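Local atomic coordinates of ethanolamine utilization protein EutS (PDB entry 6XPJ), a protein that forms a minor hexameric shell component of the choline-degrading bacterial microcompartment and may lend that shell heterogeneity and flexibility. Residues K20-A25 with S110-T115; I59-I64 with E101-S106; I47-L52 with S82-G87; A69-C74 with Q90-S95. The protein carries 1 engineered substitution. All coordinates share one frame; numbering follows the deposited sequence. Where two conformers were deposited one is given.

Contact 1 (K20-A25 with S110-T115); sequences KQITLA and STVPLT
Val112 turns its side chain onto the backbone of strand 20-25, where CG1 lies 3.6 Å from Thr23 O and CG2 comes as close to the carbonyl carbon of Thr23. Its CG1 stands opposite the carbonyl carbon (chi1 -69°), which leaves CG2 between backbone N and carbonyl and brings both methyls against Ile22 O. Over their whole length the segments run parallel, end-to-end directions 10° apart; two bridges, Gln21-Ser110 and Ile22-Thr111, set the register at the start. Ser110 N donates to Lys20 O, Ile22 N to Ser110 O at 2.9 Å, and Val112 N to Ile22 O.

Gln21 and Ser110 share one face of the sheet. Gln21 has CG opposite its backbone N (chi1 177°) and runs on extended, which sets OE1 4.0 Å from Ser110 CB, while NE2 donates to Thr23 OG1 at 2.9 Å nearly within the amide plane. Gln21 OE1 is hydrogen-bonded to Arg11 of a neighbouring subunit and, in the conformer described, Ser110 OG to Glu4 of the same subunit. Ile22 and Thr111 share the other face, with Ile22 CB 4.3 Å from Thr111 CG2, and Ile22 also packs on Ile99 and Phe103 of helix 89-105.

Beyond Val112 the strands part. A water accepts from Ala25 N at 3.0 Å, donates to Pro113 O and is bonded to Thr115 OG1, whose side-chain partner is His26; Thr115 N then returns to Ala25 O at 3.0 Å. A parallel pairing, a water-bridged step and a further backbone bond thus join strand 110-116 to strand 11-28 at one margin of the mixed sheet of this circularly permuted BMC domain.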
loop_
_atom_site.group_PDB
_atom_site.type_symbol
_atom_site.label_atom_id
_atom_site.label_comp_id
_atom_site.label_asym_id
_atom_site.label_seq_id
_atom_site.Cartn_x
_atom_site.Cartn_y
_atom_site.Cartn_z
ATOM N N LYS C 20 8.729 11.747 -8.694
ATOM C CA LYS C 20 9.896 12.464 -8.156
ATOM C C LYS C 20 9.383 13.815 -7.729
ATOM O O LYS C 20 9.309 14.715 -8.548
ATOM C CB LYS C 20 11.021 12.495 -9.182
ATOM C CG LYS C 20 11.606 11.129 -9.462
ATOM C CD LYS C 20 12.524 11.117 -10.680
ATOM C CE LYS C 20 11.726 11.332 -11.956
ATOM N NZ LYS C 20 12.367 10.746 -13.161
ATOM N N GLN C 21 9.027 13.948 -6.453
ATOM C CA GLN C 21 8.263 15.140 -6.020
ATOM C C GLN C 21 8.464 15.368 -4.528
ATOM O O GLN C 21 8.454 14.397 -3.759
ATOM C CB GLN C 21 6.780 14.888 -6.325
ATOM C CG GLN C 21 5.840 15.976 -5.875
ATOM C CD GLN C 21 4.501 15.818 -6.559
ATOM O OE1 GLN C 21 4.400 15.847 -7.782
ATOM N NE2 GLN C 21 3.469 15.688 -5.751
ATOM N N ILE C 22 8.530 16.635 -4.133
ATOM C CA ILE C 22 8.245 17.069 -2.742
ATOM C C ILE C 22 6.843 17.654 -2.739
ATOM O O ILE C 22 6.579 18.634 -3.468
ATOM C CB ILE C 22 9.286 18.066 -2.224
ATOM C CG1 ILE C 22 10.661 17.397 -2.160
ATOM C CG2 ILE C 22 8.823 18.625 -0.886
ATOM C CD1 ILE C 22 11.762 18.245 -1.570
ATOM N N THR C 23 5.951 17.057 -1.940
ATOM C CA THR C 23 4.522 17.437 -1.905
ATOM C C THR C 23 4.232 18.322 -0.689
ATOM O O THR C 23 3.148 18.934 -0.617
ATOM C CB THR C 23 3.620 16.198 -1.940
ATOM O OG1 THR C 23 4.098 15.298 -2.950
ATOM C CG2 THR C 23 2.193 16.583 -2.229
ATOM N N LEU C 24 5.156 18.407 0.250
ATOM C CA LEU C 24 4.959 19.215 1.467
ATOM C C LEU C 24 6.331 19.644 1.956
ATOM O O LEU C 24 7.222 18.796 2.094
ATOM C CB LEU C 24 4.237 18.395 2.543
ATOM C CG LEU C 24 3.911 19.179 3.813
ATOM C CD1 LEU C 24 2.811 20.178 3.541
ATOM C CD2 LEU C 24 3.526 18.229 4.924
ATOM N N ALA C 25 6.487 20.930 2.250
ATOM C CA ALA C 25 7.686 21.479 2.915
ATOM C C ALA C 25 7.192 22.616 3.794
ATOM O O ALA C 25 6.923 23.728 3.294
ATOM C CB ALA C 25 8.695 21.915 1.894
ATOM N N SER C 110 9.721 17.842 -9.058
ATOM C CA SER C 110 8.587 18.768 -8.834
ATOM C C SER C 110 8.578 19.142 -7.349
ATOM O O SER C 110 8.825 18.269 -6.508
ATOM C CB SER C 110 7.286 18.165 -9.281
ATOM O OG SER C 110 7.368 17.774 -10.642
ATOM N N THR C 111 8.385 20.422 -7.049
ATOM C CA THR C 111 8.399 20.874 -5.641
ATOM C C THR C 111 7.271 21.861 -5.429
ATOM O O THR C 111 7.050 22.770 -6.251
ATOM C CB THR C 111 9.745 21.500 -5.232
ATOM O OG1 THR C 111 10.018 22.621 -6.080
ATOM C CG2 THR C 111 10.899 20.541 -5.374
ATOM N N VAL C 112 6.703 21.782 -4.255
ATOM C CA VAL C 112 5.727 22.766 -3.750
ATOM C C VAL C 112 6.467 23.953 -3.137
ATOM O O VAL C 112 7.641 23.867 -2.777
ATOM C CB VAL C 112 4.818 22.105 -2.705
ATOM C CG1 VAL C 112 3.908 21.094 -3.367
ATOM C CG2 VAL C 112 5.621 21.512 -1.550
ATOM N N PRO C 113 5.759 25.066 -2.902
ATOM C CA PRO C 113 6.330 26.146 -2.124
ATOM C C PRO C 113 6.481 25.759 -0.655
ATOM O O PRO C 113 5.883 24.809 -0.159
ATOM C CB PRO C 113 5.323 27.291 -2.242
ATOM C CG PRO C 113 4.346 26.870 -3.272
ATOM C CD PRO C 113 4.383 25.356 -3.332
ATOM N N LEU C 114 7.248 26.575 0.038
ATOM C CA LEU C 114 7.339 26.547 1.500
ATOM C C LEU C 114 6.029 27.078 2.086
ATOM O O LEU C 114 5.574 28.178 1.732
ATOM C CB LEU C 114 8.525 27.394 1.927
ATOM C CG LEU C 114 9.001 27.173 3.349
ATOM C CD1 LEU C 114 10.485 27.523 3.443
ATOM C CD2 LEU C 114 8.197 28.008 4.282
ATOM N N THR C 115 5.402 26.316 2.960
ATOM C CA THR C 115 4.147 26.741 3.589
ATOM C C THR C 115 4.318 26.842 5.104
ATOM O O THR C 115 5.240 26.200 5.689
ATOM C CB THR C 115 3.001 25.816 3.189
ATOM O OG1 THR C 115 3.331 24.449 3.462
ATOM C CG2 THR C 115 2.697 25.960 1.717
HETATM O O HOH W 1 8.900 15.233 -11.288
HETATM O O HOH W 2 4.445 22.918 1.452
#

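Contact 2 (I59-I64 with E101-S106); sequences IIAADI and EYFKNS
Ile64 CD1 presses against the Tyr102 ring, 3.3 Å from CD2 and 3.5 Å from CG, with the two side chains crossing at about a right angle. The same methyl lies 4.1 Å from Phe103 CE1, so one carbon touches both rings. One turn earlier, Ile60 points CG2 obliquely at Phe103, 4.0 Å from CZ, and that methyl also approaches Tyr102 CE2. Ala61 CB completes the first shell, 4.1 Å from Phe103 CE1.

The torsions of the rings explain how neighbouring residues of one helix can both take part. Tyr102 has CG opposite the backbone N (chi1 175°), whereas Phe103 has it opposite the carbonyl carbon (chi1 -83°), and this carries the Phe103 ring across to helix 59-64. Phe103 CD1 meets the Tyr102 ring at its edge, in plane. The axes of the short segments 59-64 and 101-105 come no closer than 11.3 Å, with 128° between their N-to-C directions, a spacing bridged by side chains.

Further out, Leu52 of strand 46-53 touches both Ala61 and Phe103 from the sheet side, and Phe109 meets Phe103 edge-to-face. At the subunit boundary Tyr102 OH is hydrogen-bonded to Lys116 O of a neighbouring subunit, whose His26 packs on Ile60 and Tyr102. The helices of the BMC domain are therefore joined here by apolar van der Waals contact, with no hydrogen bond between the segments, while the phenol oxygen at the border of this apolar patch has its polar partner in another subunit of the hexamer.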
loop_
_atom_site.group_PDB
_atom_site.type_symbol
_atom_site.label_atom_id
_atom_site.label_comp_id
_atom_site.label_asym_id
_atom_site.label_seq_id
_atom_site.Cartn_x
_atom_site.Cartn_y
_atom_site.Cartn_z
ATOM N N ILE C 59 16.174 10.310 3.467
ATOM C CA ILE C 59 17.533 10.429 4.071
ATOM C C ILE C 59 18.318 11.580 3.411
ATOM O O ILE C 59 19.071 12.262 4.110
ATOM C CB ILE C 59 18.278 9.091 4.009
ATOM C CG1 ILE C 59 19.529 9.101 4.886
ATOM C CG2 ILE C 59 18.636 8.733 2.595
ATOM C CD1 ILE C 59 19.228 9.227 6.371
ATOM N N ILE C 60 18.105 11.842 2.127
ATOM C CA ILE C 60 18.806 12.933 1.421
ATOM C C ILE C 60 18.312 14.263 1.985
ATOM O O ILE C 60 19.122 15.155 2.264
ATOM C CB ILE C 60 18.525 12.841 -0.091
ATOM C CG1 ILE C 60 19.013 11.531 -0.675
ATOM C CG2 ILE C 60 19.118 14.037 -0.810
ATOM C CD1 ILE C 60 18.531 11.288 -2.103
ATOM N N ALA C 61 17.004 14.408 2.166
ATOM C CA ALA C 61 16.394 15.650 2.693
ATOM C C ALA C 61 16.837 15.873 4.130
ATOM O O ALA C 61 17.178 17.007 4.468
ATOM C CB ALA C 61 14.897 15.626 2.582
ATOM N N ALA C 62 16.941 14.828 4.938
ATOM C CA ALA C 62 17.381 14.956 6.343
ATOM C C ALA C 62 18.822 15.451 6.378
ATOM O O ALA C 62 19.151 16.349 7.187
ATOM C CB ALA C 62 17.256 13.641 7.056
ATOM N N ASP C 63 19.655 14.914 5.503
ATOM C CA ASP C 63 21.077 15.328 5.447
ATOM C C ASP C 63 21.184 16.813 5.091
ATOM O O ASP C 63 21.991 17.570 5.720
ATOM C CB ASP C 63 21.831 14.453 4.458
ATOM C CG ASP C 63 23.288 14.841 4.359
ATOM O OD1 ASP C 63 24.041 14.416 5.258
ATOM O OD2 ASP C 63 23.645 15.516 3.403
ATOM N N ILE C 64 20.458 17.257 4.072
ATOM C CA ILE C 64 20.472 18.686 3.673
ATOM C C ILE C 64 19.979 19.521 4.844
ATOM O O ILE C 64 20.604 20.570 5.139
ATOM C CB ILE C 64 19.646 18.889 2.404
ATOM C CG1 ILE C 64 20.298 18.209 1.216
ATOM C CG2 ILE C 64 19.392 20.382 2.131
ATOM C CD1 ILE C 64 19.373 18.050 0.071
ATOM N N GLU C 101 15.376 23.903 -2.663
ATOM C CA GLU C 101 16.268 24.403 -3.724
ATOM C C GLU C 101 17.099 23.232 -4.278
ATOM O O GLU C 101 17.276 23.159 -5.491
ATOM C CB GLU C 101 17.173 25.502 -3.186
ATOM C CG GLU C 101 16.436 26.797 -2.928
ATOM C CD GLU C 101 17.248 27.872 -2.246
ATOM O OE1 GLU C 101 18.507 27.790 -2.236
ATOM O OE2 GLU C 101 16.614 28.796 -1.668
ATOM N N TYR C 102 17.610 22.362 -3.414
ATOM C CA TYR C 102 18.436 21.227 -3.879
ATOM C C TYR C 102 17.560 20.318 -4.753
ATOM O O TYR C 102 17.954 19.920 -5.853
ATOM C CB TYR C 102 19.035 20.436 -2.714
ATOM C CG TYR C 102 19.760 19.214 -3.218
ATOM C CD1 TYR C 102 21.033 19.304 -3.745
ATOM C CD2 TYR C 102 19.131 17.980 -3.260
ATOM C CE1 TYR C 102 21.679 18.195 -4.271
ATOM C CE2 TYR C 102 19.756 16.876 -3.799
ATOM C CZ TYR C 102 21.024 16.983 -4.327
ATOM O OH TYR C 102 21.637 15.867 -4.827
ATOM N N PHE C 103 16.386 19.924 -4.248
ATOM C CA PHE C 103 15.521 18.993 -4.993
ATOM C C PHE C 103 15.070 19.605 -6.310
ATOM O O PHE C 103 15.036 18.889 -7.351
ATOM C CB PHE C 103 14.351 18.501 -4.138
ATOM C CG PHE C 103 14.723 17.349 -3.238
ATOM C CD1 PHE C 103 15.493 17.501 -2.109
ATOM C CD2 PHE C 103 14.247 16.089 -3.516
ATOM C CE1 PHE C 103 15.827 16.438 -1.288
ATOM C CE2 PHE C 103 14.577 15.018 -2.706
ATOM C CZ PHE C 103 15.374 15.187 -1.597
ATOM N N LYS C 104 14.731 20.881 -6.318
ATOM C CA LYS C 104 14.289 21.544 -7.565
ATOM C C LYS C 104 15.467 21.739 -8.501
ATOM O O LYS C 104 15.310 21.412 -9.696
ATOM C CB LYS C 104 13.677 22.910 -7.242
ATOM C CG LYS C 104 13.287 23.714 -8.461
ATOM C CD LYS C 104 12.402 24.883 -8.125
ATOM C CE LYS C 104 13.092 25.940 -7.281
ATOM N NZ LYS C 104 14.172 26.615 -8.011
ATOM N N ASN C 105 16.561 22.313 -8.014
ATOM C CA ASN C 105 17.655 22.791 -8.908
ATOM C C ASN C 105 18.666 21.704 -9.235
ATOM O O ASN C 105 19.223 21.741 -10.378
ATOM C CB ASN C 105 18.393 23.971 -8.291
ATOM C CG ASN C 105 17.490 25.168 -8.097
ATOM O OD1 ASN C 105 16.444 25.269 -8.740
ATOM N ND2 ASN C 105 17.865 26.073 -7.194
ATOM N N SER C 106 18.997 20.821 -8.300
ATOM C CA SER C 106 20.022 19.771 -8.559
ATOM C C SER C 106 19.354 18.507 -9.074
ATOM O O SER C 106 19.984 17.859 -9.955
ATOM C CB SER C 106 20.850 19.465 -7.356
ATOM O OG SER C 106 21.700 20.564 -7.049
#

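Contact 3 (I47-L52 with S82-G87); sequences IGVVSL and SVMFSG
Phe85 holds CG between its backbone N and carbonyl carbon (chi1 52°), a torsion that swings the ring across strand 47-52 and over Gly48. Gly48 CA then sits above one face, 4.3 Å from the ring centroid and 16° off the normal, a CH-pi contact made possible by the absence of a side chain. Phe85 CE2 also approaches Val50 CG2 at 4.1 Å, obliquely. With Met84 the chain is extended beyond CG (chi2 -170°), so it lies alongside Val49 on the other face, pointing the same way, and its CE reaches Val49 CG1 at 3.7 Å. Ile47 CD1 folds toward Ser86 CB at 3.6 Å.

These side chains are set by an antiparallel register. Gly48-Phe85 and Val50-Val83 are hydrogen-bonded pairs: Gly48 N donates to Phe85 O at 2.8 Å and Val50 N to Val83 O at 2.9 Å, each bond matched by its return. Val49-Met84 is a non-hydrogen-bonded pair.

On the side of the sheet carrying Val50, Val83 and Phe85, Ser95 and Leu96 of helix 89-105 pack on Phe85, and Leu96 on Val50 as well. Four backbone hydrogen bonds thus join the strands, the side chains they turn to the helix are apolar, and the other face adds hydrogen bonds from Ser51 OG and Ser82 OG to Glu56 of a neighbouring subunit.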
loop_
_atom_site.group_PDB
_atom_site.type_symbol
_atom_site.label_atom_id
_atom_site.label_comp_id
_atom_site.label_asym_id
_atom_site.label_seq_id
_atom_site.Cartn_x
_atom_site.Cartn_y
_atom_site.Cartn_z
ATOM N N ILE C 47 8.476 23.334 14.115
ATOM C CA ILE C 47 8.612 21.980 13.522
ATOM C C ILE C 47 8.570 22.131 12.008
ATOM O O ILE C 47 7.636 22.783 11.495
ATOM C CB ILE C 47 7.506 21.049 14.044
ATOM C CG1 ILE C 47 7.742 20.762 15.532
ATOM C CG2 ILE C 47 7.398 19.787 13.193
ATOM C CD1 ILE C 47 8.922 19.925 15.845
ATOM N N GLY C 48 9.514 21.484 11.336
ATOM C CA GLY C 48 9.513 21.337 9.874
ATOM C C GLY C 48 9.038 19.962 9.480
ATOM O O GLY C 48 9.448 18.974 10.133
ATOM N N VAL C 49 8.191 19.874 8.456
ATOM C CA VAL C 49 7.553 18.630 7.961
ATOM C C VAL C 49 7.749 18.554 6.453
ATOM O O VAL C 49 7.384 19.508 5.747
ATOM C CB VAL C 49 6.062 18.583 8.310
ATOM C CG1 VAL C 49 5.522 17.189 8.022
ATOM C CG2 VAL C 49 5.800 18.996 9.757
ATOM N N VAL C 50 8.299 17.438 5.996
ATOM C CA VAL C 50 8.576 17.210 4.558
ATOM C C VAL C 50 7.944 15.892 4.122
ATOM O O VAL C 50 8.101 14.867 4.799
ATOM C CB VAL C 50 10.078 17.248 4.250
ATOM C CG1 VAL C 50 10.286 17.326 2.759
ATOM C CG2 VAL C 50 10.762 18.416 4.957
ATOM N N SER C 51 7.276 15.934 2.981
ATOM C CA SER C 51 6.728 14.762 2.259
ATOM C C SER C 51 7.459 14.592 0.936
ATOM O O SER C 51 7.450 15.565 0.131
ATOM C CB SER C 51 5.274 14.973 1.975
ATOM O OG SER C 51 4.747 13.810 1.321
ATOM N N LEU C 52 8.075 13.438 0.727
ATOM C CA LEU C 52 8.911 13.177 -0.471
ATOM C C LEU C 52 8.494 11.891 -1.162
ATOM O O LEU C 52 8.048 10.932 -0.525
ATOM C CB LEU C 52 10.381 13.071 -0.084
ATOM C CG LEU C 52 10.942 14.221 0.728
ATOM C CD1 LEU C 52 11.035 13.861 2.208
ATOM C CD2 LEU C 52 12.272 14.693 0.169
ATOM N N SER C 82 9.102 10.557 4.707
ATOM C CA SER C 82 8.771 11.706 5.582
ATOM C C SER C 82 9.998 12.118 6.392
ATOM O O SER C 82 10.743 11.247 6.831
ATOM C CB SER C 82 7.628 11.359 6.505
ATOM O OG SER C 82 6.581 10.695 5.817
ATOM N N VAL C 83 10.150 13.411 6.636
ATOM C CA VAL C 83 11.164 13.945 7.562
ATOM C C VAL C 83 10.481 14.995 8.412
ATOM O O VAL C 83 9.699 15.778 7.898
ATOM C CB VAL C 83 12.375 14.526 6.831
ATOM C CG1 VAL C 83 13.376 15.046 7.842
ATOM C CG2 VAL C 83 13.003 13.510 5.895
ATOM N N MET C 84 10.785 14.977 9.697
ATOM C CA MET C 84 10.395 16.065 10.610
ATOM C C MET C 84 11.613 16.486 11.423
ATOM O O MET C 84 12.445 15.635 11.802
ATOM C CB MET C 84 9.217 15.656 11.492
ATOM C CG MET C 84 7.909 15.535 10.679
ATOM S SD MET C 84 6.400 15.340 11.670
ATOM C CE MET C 84 5.314 14.510 10.512
ATOM N N PHE C 85 11.723 17.775 11.687
ATOM C CA PHE C 85 12.853 18.312 12.468
ATOM C C PHE C 85 12.362 19.533 13.226
ATOM O O PHE C 85 11.279 20.055 12.946
ATOM C CB PHE C 85 14.047 18.587 11.552
ATOM C CG PHE C 85 13.777 19.423 10.330
ATOM C CD1 PHE C 85 13.811 20.799 10.392
ATOM C CD2 PHE C 85 13.564 18.815 9.086
ATOM C CE1 PHE C 85 13.572 21.563 9.270
ATOM C CE2 PHE C 85 13.336 19.590 7.961
ATOM C CZ PHE C 85 13.346 20.965 8.057
ATOM N N SER C 86 13.158 19.961 14.195
ATOM C CA SER C 86 12.773 21.072 15.082
ATOM C C SER C 86 13.923 22.064 15.185
ATOM O O SER C 86 15.057 21.698 14.944
ATOM C CB SER C 86 12.403 20.513 16.443
ATOM O OG SER C 86 13.555 19.914 16.988
ATOM N N GLY C 87 13.599 23.284 15.568
ATOM C CA GLY C 87 14.601 24.322 15.823
ATOM C C GLY C 87 13.923 25.655 15.901
ATOM O O GLY C 87 12.694 25.713 15.840
#

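Contact 4 (A69-C74 with Q90-S95); sequences ANIDIC and QSVETS
This is a side-chain contact between the turn leading from helix 58-68 into strand 72-77 and the N-terminal part of helix 89-105, with Ala69 set against Ser91 and Ser95. Ala69 is the first residue to leave the helical conformation, and its CB points at the second helix, 3.4 Å from both Ser91 O and Ser95 OG. Thr94 CG2 borders the same methyl at 4.2 Å.

Ile71 enters two residues later. Its CG2 stands opposite the carbonyl carbon while CG1 takes the position between N and carbonyl (chi1 58°), and this sets Ile71 CG1 and CG2 both 3.7 Å from Ser95 OG, with CG2 also 4.3 Å from Val92 CG2. Between Ala69 and Ile71, Asn70 is the centre of an inverse gamma turn, whose closing bond, Ile71 N to Ala69 O, is weak.

A water bridges the segments, accepting from Asn70 N at 2.8 Å and donating to Ser91 OG at 2.9 Å. Ser91 OG is also bonded to Asp88. No direct hydrogen bond joins the segments. The methyls of Ala69 and Ile71 therefore rest on the oxygens Ser91 O and Ser95 OG, which have hydrogen-bond partners of their own: Ser95 N for Ser91 O, and Ala65 O of helix 58-68 for Ser95 OG.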
loop_
_atom_site.group_PDB
_atom_site.type_symbol
_atom_site.label_atom_id
_atom_site.label_comp_id
_atom_site.label_asym_id
_atom_site.label_seq_id
_atom_site.Cartn_x
_atom_site.Cartn_y
_atom_site.Cartn_z
ATOM N N ALA C 69 21.388 24.281 8.700
ATOM C CA ALA C 69 21.020 25.131 9.848
ATOM C C ALA C 69 21.098 24.285 11.106
ATOM O O ALA C 69 21.190 23.048 10.975
ATOM C CB ALA C 69 19.621 25.670 9.652
ATOM N N ASN C 70 21.037 24.939 12.262
ATOM C CA ASN C 70 21.077 24.273 13.585
ATOM C C ASN C 70 19.677 23.739 13.908
ATOM O O ASN C 70 18.897 24.401 14.602
ATOM C CB ASN C 70 21.555 25.225 14.672
ATOM C CG ASN C 70 21.638 24.556 16.025
ATOM O OD1 ASN C 70 21.624 23.327 16.119
ATOM N ND2 ASN C 70 21.703 25.359 17.074
ATOM N N ILE C 71 19.385 22.559 13.418
ATOM C CA ILE C 71 18.082 21.892 13.643
ATOM C C ILE C 71 18.386 20.552 14.313
ATOM O O ILE C 71 19.540 20.063 14.259
ATOM C CB ILE C 71 17.250 21.785 12.341
ATOM C CG1 ILE C 71 17.979 21.034 11.228
ATOM C CG2 ILE C 71 16.769 23.164 11.869
ATOM C CD1 ILE C 71 17.689 19.574 11.173
ATOM N N ASP C 72 17.373 19.991 14.957
ATOM C CA ASP C 72 17.402 18.633 15.535
ATOM C C ASP C 72 16.449 17.784 14.693
ATOM O O ASP C 72 15.272 18.134 14.619
ATOM C CB ASP C 72 16.959 18.681 16.995
ATOM C CG ASP C 72 17.910 19.451 17.894
ATOM O OD1 ASP C 72 19.117 19.287 17.730
ATOM O OD2 ASP C 72 17.417 20.193 18.756
ATOM N N ILE C 73 16.956 16.706 14.112
ATOM C CA ILE C 73 16.116 15.756 13.341
ATOM C C ILE C 73 15.225 15.011 14.337
ATOM O O ILE C 73 15.752 14.412 15.303
ATOM C CB ILE C 73 16.965 14.809 12.481
ATOM C CG1 ILE C 73 17.795 15.557 11.436
ATOM C CG2 ILE C 73 16.059 13.764 11.842
ATOM C CD1 ILE C 73 16.999 16.065 10.262
ATOM N N CYS C 74 13.921 15.007 14.092
ATOM C CA CYS C 74 12.926 14.283 14.927
ATOM C C CYS C 74 12.863 12.843 14.404
ATOM O O CYS C 74 13.039 11.890 15.182
ATOM C CB CYS C 74 11.545 14.926 14.885
ATOM S SG CYS C 74 11.506 16.684 15.328
ATOM N N GLN C 90 13.634 30.505 12.211
ATOM C CA GLN C 90 14.503 30.901 11.076
ATOM C C GLN C 90 15.357 29.706 10.662
ATOM O O GLN C 90 15.514 29.492 9.447
ATOM C CB GLN C 90 15.303 32.159 11.410
ATOM C CG GLN C 90 14.424 33.406 11.483
ATOM C CD GLN C 90 13.529 33.605 10.278
ATOM O OE1 GLN C 90 12.341 33.909 10.403
ATOM N NE2 GLN C 90 14.090 33.429 9.091
ATOM N N SER C 91 15.828 28.881 11.593
ATOM C CA SER C 91 16.652 27.690 11.251
ATOM C C SER C 91 15.797 26.673 10.491
ATOM O O SER C 91 16.247 26.125 9.475
ATOM C CB SER C 91 17.268 27.035 12.464
ATOM O OG SER C 91 18.163 27.932 13.120
ATOM N N VAL C 92 14.576 26.462 10.960
ATOM C CA VAL C 92 13.667 25.471 10.321
ATOM C C VAL C 92 13.330 25.956 8.903
ATOM O O VAL C 92 13.380 25.150 7.955
ATOM C CB VAL C 92 12.407 25.246 11.166
ATOM C CG1 VAL C 92 11.366 24.477 10.372
ATOM C CG2 VAL C 92 12.766 24.511 12.440
ATOM N N GLU C 93 13.019 27.233 8.733
ATOM C CA GLU C 93 12.750 27.751 7.368
ATOM C C GLU C 93 13.988 27.598 6.472
ATOM O O GLU C 93 13.835 27.248 5.268
ATOM C CB GLU C 93 12.291 29.199 7.417
ATOM C CG GLU C 93 10.961 29.360 8.076
ATOM C CD GLU C 93 10.369 30.754 8.008
ATOM O OE1 GLU C 93 9.214 30.895 8.424
ATOM O OE2 GLU C 93 11.059 31.672 7.533
ATOM N N THR C 94 15.197 27.927 6.964
ATOM C CA THR C 94 16.442 27.812 6.175
ATOM C C THR C 94 16.583 26.373 5.689
ATOM O O THR C 94 16.868 26.151 4.506
ATOM C CB THR C 94 17.675 28.251 6.976
ATOM O OG1 THR C 94 17.488 29.651 7.200
ATOM C CG2 THR C 94 18.977 27.970 6.257
ATOM N N SER C 95 16.378 25.401 6.580
ATOM C CA SER C 95 16.523 23.974 6.229
ATOM C C SER C 95 15.484 23.588 5.164
ATOM O O SER C 95 15.821 22.878 4.228
ATOM C CB SER C 95 16.421 23.096 7.442
ATOM O OG SER C 95 17.565 23.275 8.288
HETATM O O HOH W 3 20.923 27.705 12.216
#

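How the contacts relate
From the N terminus, segment 20-25 comes first, and its pairing with 110-115 in contact 1 closes the longest loop, 84 intervening residues that hold the other three contacts. Contact 3 opens next at 47-52 and closes at 82-87. Contact 2 starts within that span at 59-64 and ends at 101-106, so the two cross. Contact 4, 69-74 with 90-95, is nested inside contact 2 and crosses contact 3. Contacts 1 and 3 join through neighbouring strands 11-28 and 46-53, whereas contacts 2 and 4 share helix 89-105. Val83 of contact 3 meets Ala62 of contact 2, linking the sheet to helix 58-68.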